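PDB 3VK9: glutathione S-transferase delta from Bombyx mori, which probably conjugates glutathione to electrophilic compounds as a homodimeric, delta-class glutathione transferase. Local coordinates for residues R15-T20 and L26-K31; V54-L57 and L62-W65; G104-R109 and A163-L168. All blocks are in the same frame, centred on the assembly; numbering follows the deposited sequence. Where two conformers were deposited one is given.

Interaction 1 of 3, residues R15-T20 and L26-K31; sequences RAVLLT and LNLNLK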
# COMPACT_ATOMS: atom_id res chain seq x y z
N ARG A 15 -1.20 -12.38 10.01
CA ARG A 15 -1.85 -12.08 11.28
C ARG A 15 -2.91 -10.97 11.13
O ARG A 15 -3.89 -10.95 11.87
CB ARG A 15 -0.80 -11.72 12.35
CG ARG A 15 0.05 -12.95 12.76
CD ARG A 15 1.06 -12.65 13.87
NE ARG A 15 2.37 -12.28 13.34
CZ ARG A 15 2.92 -11.08 13.46
NH1 ARG A 15 2.28 -10.10 14.10
NH2 ARG A 15 4.13 -10.87 12.95
N ALA A 16 -2.70 -10.05 10.21
CA ALA A 16 -3.70 -9.02 9.93
C ALA A 16 -5.01 -9.69 9.51
O ALA A 16 -6.10 -9.33 9.96
CB ALA A 16 -3.22 -8.07 8.85
N VAL A 17 -4.89 -10.69 8.65
CA VAL A 17 -6.06 -11.41 8.18
C VAL A 17 -6.67 -12.29 9.28
O VAL A 17 -7.89 -12.37 9.41
CB VAL A 17 -5.74 -12.23 6.91
CG1 VAL A 17 -6.96 -12.98 6.46
CG2 VAL A 17 -5.22 -11.30 5.81
N LEU A 18 -5.84 -12.98 10.06
CA LEU A 18 -6.36 -13.78 11.16
C LEU A 18 -7.15 -12.89 12.12
O LEU A 18 -8.24 -13.24 12.54
CB LEU A 18 -5.24 -14.55 11.87
CG LEU A 18 -4.59 -15.58 10.94
CD1 LEU A 18 -3.28 -16.14 11.51
CD2 LEU A 18 -5.59 -16.69 10.63
N LEU A 19 -6.61 -11.72 12.44
CA LEU A 19 -7.33 -10.76 13.27
C LEU A 19 -8.69 -10.34 12.70
O LEU A 19 -9.70 -10.27 13.42
CB LEU A 19 -6.46 -9.53 13.51
CG LEU A 19 -5.28 -9.71 14.48
CD1 LEU A 19 -4.30 -8.54 14.37
CD2 LEU A 19 -5.77 -9.90 15.89
N THR A 20 -8.71 -10.03 11.41
CA THR A 20 -9.92 -9.56 10.75
C THR A 20 -10.96 -10.67 10.74
O THR A 20 -12.14 -10.43 10.95
CB THR A 20 -9.63 -9.07 9.32
OG1 THR A 20 -8.74 -7.94 9.37
CG2 THR A 20 -10.93 -8.68 8.60
N LEU A 26 -15.53 -15.15 11.28
CA LEU A 26 -15.55 -16.02 10.10
C LEU A 26 -14.86 -17.36 10.36
O LEU A 26 -14.01 -17.47 11.23
CB LEU A 26 -14.81 -15.37 8.93
CG LEU A 26 -15.20 -13.98 8.46
CD1 LEU A 26 -14.42 -13.68 7.17
CD2 LEU A 26 -16.69 -13.87 8.23
N ASN A 27 -15.22 -18.36 9.57
CA ASN A 27 -14.51 -19.62 9.59
C ASN A 27 -13.78 -19.87 8.28
O ASN A 27 -14.33 -20.49 7.36
CB ASN A 27 -15.46 -20.78 9.89
CG ASN A 27 -14.75 -22.14 9.88
OD1 ASN A 27 -13.52 -22.21 9.88
ND2 ASN A 27 -15.54 -23.21 9.87
N LEU A 28 -12.54 -19.41 8.20
CA LEU A 28 -11.69 -19.68 7.05
C LEU A 28 -11.03 -21.04 7.16
O LEU A 28 -10.68 -21.49 8.25
CB LEU A 28 -10.61 -18.62 6.94
CG LEU A 28 -11.08 -17.17 6.85
CD1 LEU A 28 -9.88 -16.26 6.97
CD2 LEU A 28 -11.81 -16.94 5.52
N ASN A 29 -10.83 -21.69 6.02
CA ASN A 29 -10.08 -22.92 6.00
C ASN A 29 -8.60 -22.58 5.96
O ASN A 29 -8.08 -22.19 4.93
CB ASN A 29 -10.47 -23.75 4.78
CG ASN A 29 -9.71 -25.06 4.70
OD1 ASN A 29 -9.42 -25.67 5.73
ND2 ASN A 29 -9.40 -25.50 3.48
N LEU A 30 -7.93 -22.72 7.10
CA LEU A 30 -6.53 -22.31 7.18
C LEU A 30 -5.64 -23.36 6.58
O LEU A 30 -5.76 -24.53 6.91
CB LEU A 30 -6.12 -22.06 8.63
CG LEU A 30 -6.89 -20.96 9.36
CD1 LEU A 30 -6.31 -20.78 10.76
CD2 LEU A 30 -6.87 -19.65 8.57
N LYS A 31 -4.76 -22.95 5.69
CA LYS A 31 -3.84 -23.88 5.05
C LYS A 31 -2.41 -23.42 5.23
O LYS A 31 -1.93 -22.50 4.56
CB LYS A 31 -4.17 -24.00 3.57
CG LYS A 31 -5.58 -24.52 3.33
CD LYS A 31 -5.84 -24.77 1.85
CE LYS A 31 -5.25 -26.12 1.42
NZ LYS A 31 -5.33 -26.33 -0.06
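L18 and L30 make the nearest approach between helix segment 15-20 and segment 26-31. Methyl CD2 of L18 stands 3.8 Å from CD2 of L30 and 4.2 Å from CD1 of L30, so one branch of L18 meets the fork of L30 while the two side chains cross at a slant. In L18 the CG lies anti to the carbonyl carbon (chi1 -65°), and the end of the side chain reaches the strand although its CB does not aim there. The preceding residue, V17, puts CG1 4.4 Å from CD1 of L28, a looser touch. Backbones stay well apart: the nearest CA pair, L18 and L28, is 9.0 Å, and the contact is made by side chains alone. Strand 4-7, helix 12-24 and strand 29-32 form the beta-alpha-beta unit that opens the thioredoxin-like domain, and this contact lays its helix against its second strand. Strand 4-7 continues the apolar layer, with L5 and Y7 both touching L30 while V17 also rests on L5. Helix 67-78 adds a further apolar wall: V17 packs on I70, and L26 on L74 and Y78. Within the helix, T20 OG1 donates to A16 O at 3.0 Å, and T20 N reaches the same oxygen at 3.1 Å from the opposite face of the carbonyl plane. The OG1 bond turns the threonine hydroxyl back onto its own helix. On the strand's other side, N29 ND2 binds D4 OD2 and K31 NZ binds Y6 OH.

Interaction 2 of 3, residues V54-L57 and L62-W65; sequences VPTL and LSIW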
# COMPACT_ATOMS: atom_id res chain seq x y z
N VAL A 54 2.65 -15.05 1.19
CA VAL A 54 1.48 -15.28 2.04
C VAL A 54 1.11 -13.95 2.66
O VAL A 54 1.96 -13.09 2.82
CB VAL A 54 1.75 -16.31 3.13
CG1 VAL A 54 1.90 -17.72 2.51
CG2 VAL A 54 2.99 -15.94 3.90
N PRO A 55 -0.18 -13.77 3.00
CA PRO A 55 -1.22 -14.79 2.84
C PRO A 55 -1.77 -14.83 1.42
O PRO A 55 -1.63 -13.86 0.67
CB PRO A 55 -2.32 -14.28 3.76
CG PRO A 55 -2.21 -12.79 3.64
CD PRO A 55 -0.72 -12.52 3.56
N THR A 56 -2.41 -15.94 1.05
CA THR A 56 -3.20 -15.96 -0.17
C THR A 56 -4.60 -16.46 0.17
O THR A 56 -4.78 -17.58 0.68
CB THR A 56 -2.57 -16.84 -1.28
OG1 THR A 56 -1.21 -16.46 -1.50
CG2 THR A 56 -3.34 -16.72 -2.59
N LEU A 57 -5.60 -15.63 -0.11
CA LEU A 57 -6.99 -15.95 0.13
C LEU A 57 -7.56 -16.55 -1.17
O LEU A 57 -7.41 -15.96 -2.23
CB LEU A 57 -7.72 -14.65 0.48
CG LEU A 57 -9.19 -14.63 0.96
CD1 LEU A 57 -10.19 -14.74 -0.16
CD2 LEU A 57 -9.41 -15.67 2.03
N LEU A 62 -11.61 -16.63 -7.17
CA LEU A 62 -10.81 -15.47 -6.81
C LEU A 62 -9.63 -15.81 -5.89
O LEU A 62 -9.79 -16.33 -4.78
CB LEU A 62 -11.66 -14.37 -6.17
CG LEU A 62 -10.89 -13.08 -5.88
CD1 LEU A 62 -10.76 -12.22 -7.14
CD2 LEU A 62 -11.52 -12.26 -4.75
N SER A 63 -8.44 -15.47 -6.35
CA SER A 63 -7.26 -15.53 -5.52
C SER A 63 -6.75 -14.10 -5.31
O SER A 63 -6.49 -13.38 -6.27
CB SER A 63 -6.20 -16.40 -6.21
OG SER A 63 -4.97 -16.33 -5.53
N ILE A 64 -6.61 -13.68 -4.05
CA ILE A 64 -5.97 -12.39 -3.77
C ILE A 64 -5.00 -12.50 -2.60
O ILE A 64 -5.28 -13.20 -1.62
CB ILE A 64 -6.99 -11.28 -3.49
CG1 ILE A 64 -7.86 -11.63 -2.30
CG2 ILE A 64 -7.86 -11.02 -4.71
CD1 ILE A 64 -8.76 -10.50 -1.90
N TRP A 65 -3.87 -11.81 -2.70
CA TRP A 65 -2.80 -12.04 -1.74
C TRP A 65 -2.24 -10.83 -0.97
O TRP A 65 -1.39 -10.99 -0.10
CB TRP A 65 -1.66 -12.83 -2.39
CG TRP A 65 -1.08 -12.21 -3.64
CD1 TRP A 65 -0.02 -11.35 -3.71
CD2 TRP A 65 -1.50 -12.45 -5.00
NE1 TRP A 65 0.23 -11.03 -5.02
CE2 TRP A 65 -0.66 -11.69 -5.83
CE3 TRP A 65 -2.51 -13.22 -5.58
CZ2 TRP A 65 -0.79 -11.68 -7.21
CZ3 TRP A 65 -2.64 -13.21 -6.96
CH2 TRP A 65 -1.78 -12.45 -7.76
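L57 and I64 form an antiparallel hydrogen-bonded pair, with L57 N to I64 O at 2.9 Å and I64 N to L57 O at 3.0 Å, the N-H...O angles being 164° and 158°. S63 CA adds a C-H...O contact to L57 O at 3.3 Å. Toward W65 the pairing gives out: P55 O and W65 O are two acceptors only 3.0 Å apart, and no bond joins them. On one face, L57 CB lies 4.1 Å from I64 CG1, whose chi1 of 59° wedges it between the backbone N and the carbonyl carbon. On the other face, T56 CG2 meets S63 OG at 3.4 Å, while T56 and W65 run side by side, OG1 of T56 3.8 Å from CB of W65. The polar ends here turn elsewhere: T56 OG1 to Y45 OH and N49 ND2, S63 OG to L48 O, W65 NE1 to Q51 OE1. P55 follows a cis peptide bond, the cis-proline characteristic of the thioredoxin fold; in related transferases the backbone of the residue before it pairs with glutathione, and V54 probably does the same here. In the fold this is the hairpin at the sheet edge, strand 56-59 lying beside 4-7 and 62-64 outermost. P55 packs on helix 12-24, L57 and I64 both rest on I70 of helix 67-78, and I64 and W65 touch Q97 of the second subunit.

Interaction 3 of 3, residues G104-R109 and A163-L168; sequences GTLYQR and ASVSSL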
# COMPACT_ATOMS: atom_id res chain seq x y z
N GLY A 104 3.31 1.11 3.02
CA GLY A 104 4.30 1.93 2.33
C GLY A 104 5.29 2.64 3.23
O GLY A 104 6.38 3.03 2.80
N THR A 105 4.92 2.80 4.49
CA THR A 105 5.77 3.55 5.40
C THR A 105 6.21 2.75 6.62
O THR A 105 7.39 2.42 6.74
CB THR A 105 5.09 4.87 5.86
OG1 THR A 105 4.81 5.68 4.71
CG2 THR A 105 6.00 5.65 6.82
N LEU A 106 5.27 2.41 7.50
CA LEU A 106 5.66 1.78 8.76
C LEU A 106 6.28 0.40 8.54
O LEU A 106 7.43 0.16 8.93
CB LEU A 106 4.48 1.69 9.74
CG LEU A 106 4.92 1.46 11.19
CD1 LEU A 106 4.17 2.36 12.14
CD2 LEU A 106 4.80 -0.01 11.61
N TYR A 107 5.55 -0.49 7.90
CA TYR A 107 6.07 -1.83 7.75
C TYR A 107 7.23 -1.87 6.75
O TYR A 107 8.19 -2.62 6.91
CB TYR A 107 4.98 -2.84 7.40
CG TYR A 107 5.52 -4.25 7.43
CD1 TYR A 107 5.66 -4.93 8.62
CD2 TYR A 107 5.94 -4.87 6.27
CE1 TYR A 107 6.20 -6.20 8.67
CE2 TYR A 107 6.48 -6.16 6.30
CZ TYR A 107 6.60 -6.81 7.51
OH TYR A 107 7.12 -8.09 7.55
N GLN A 108 7.17 -1.02 5.73
CA GLN A 108 8.26 -0.95 4.77
C GLN A 108 9.56 -0.55 5.46
O GLN A 108 10.60 -1.14 5.24
CB GLN A 108 7.93 0.04 3.65
CG GLN A 108 8.99 0.10 2.57
CD GLN A 108 9.13 -1.23 1.85
OE1 GLN A 108 8.18 -1.72 1.22
NE2 GLN A 108 10.32 -1.83 1.94
N ARG A 109 9.48 0.47 6.31
CA ARG A 109 10.67 0.96 6.98
C ARG A 109 11.20 -0.08 7.94
O ARG A 109 12.41 -0.28 8.01
CB ARG A 109 10.37 2.28 7.71
CG ARG A 109 10.22 3.41 6.71
CD ARG A 109 9.78 4.69 7.35
NE ARG A 109 9.65 5.73 6.34
CZ ARG A 109 9.67 7.03 6.60
NH1 ARG A 109 9.83 7.43 7.85
NH2 ARG A 109 9.54 7.91 5.62
N ALA A 163 -0.58 -5.78 13.70
CA ALA A 163 0.20 -6.93 13.26
C ALA A 163 1.62 -6.50 12.88
O ALA A 163 2.59 -7.19 13.19
CB ALA A 163 -0.48 -7.64 12.09
N SER A 164 1.73 -5.35 12.21
CA SER A 164 3.04 -4.78 11.90
C SER A 164 3.80 -4.33 13.16
O SER A 164 4.89 -4.83 13.45
CB SER A 164 2.89 -3.61 10.93
OG SER A 164 2.31 -4.04 9.72
N VAL A 165 3.22 -3.39 13.90
CA VAL A 165 3.84 -2.84 15.11
C VAL A 165 4.28 -3.89 16.12
O VAL A 165 5.38 -3.81 16.68
CB VAL A 165 2.94 -1.80 15.84
CG1 VAL A 165 3.60 -1.38 17.15
CG2 VAL A 165 2.66 -0.58 14.96
N SER A 166 3.42 -4.88 16.37
CA SER A 166 3.80 -5.97 17.27
C SER A 166 5.09 -6.69 16.81
O SER A 166 5.94 -7.03 17.64
CB SER A 166 2.64 -6.95 17.50
OG SER A 166 2.31 -7.70 16.34
N SER A 167 5.24 -6.89 15.51
CA SER A 167 6.45 -7.54 14.99
C SER A 167 7.74 -6.84 15.46
O SER A 167 8.80 -7.47 15.51
CB SER A 167 6.43 -7.61 13.47
OG SER A 167 5.19 -8.10 13.01
N LEU A 168 7.66 -5.55 15.80
CA LEU A 168 8.83 -4.80 16.27
C LEU A 168 9.38 -5.33 17.60
O LEU A 168 10.51 -5.03 17.96
CB LEU A 168 8.49 -3.31 16.43
CG LEU A 168 8.64 -2.37 15.23
CD1 LEU A 168 7.84 -2.89 14.06
CD2 LEU A 168 8.20 -0.95 15.59
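S164 comes up against Y107 where helices 89-119 and 156-167 run side by side, the CA atoms of Y107 and S164 being 5.9 Å apart. The axes of the two short segments approach to 9.8 Å at 32°, with the helices running in roughly the same direction. Apolar packing comes from L106, whose CD2 lies 4.0 Å from CG2 of V165 and close to CB of S164. L106 was modelled in two conformers, so that detail is provisional. The aromatic contact belongs to Y107: with CG anti to the backbone N (chi1 -173°), its ring leans past S164, CD1 reaching 3.6 Å from S164 OG at an oblique angle. The same OG is 3.7 Å from Y107 CB, so the small serine fits against the root of the tyrosine. Polar bonds are made beside this packing. S164 OG pairs with D102 OD1, one turn earlier on the first helix, and Y107 OH with Y115 OH further along it; S167 OG donates to A163 O at 2.8 Å. L139 of helix 126-142 backs both L106 and V165, placing the contact in the core of the all-helical C-terminal domain. From the same stretch of helix 89-119, T105 OG1 binds Q51 NE2 of the second subunit. The chemistry implies that the two segments are held by van der Waals packing, with the S164–D102 bond tying the same two helices together and satisfying the buried hydroxyl.

In the fold
From the N terminus, interaction 1 closes first, over five residues, most of them the last turn of helix 12-24. Interaction 2 closes the tight hairpin of 54-57 and 62-65, and interaction 3 spans 53 residues, most of them helical, between helices 89-119 and 156-167. The three follow in series; none nests in or crosses another. Interactions 1 and 2 reach the same thioredoxin-like sheet and meet where V17 CG2 packs 4.0 Å from P55 CG. Interaction 3 lies in the helical domain, and R15 bridges to it, NH2 probably bonding S167 OG at 3.0 Å and NH1 A163 O. Interactions 2 and 3 stay about 9 Å apart at their nearest atoms, yet both touch the second subunit.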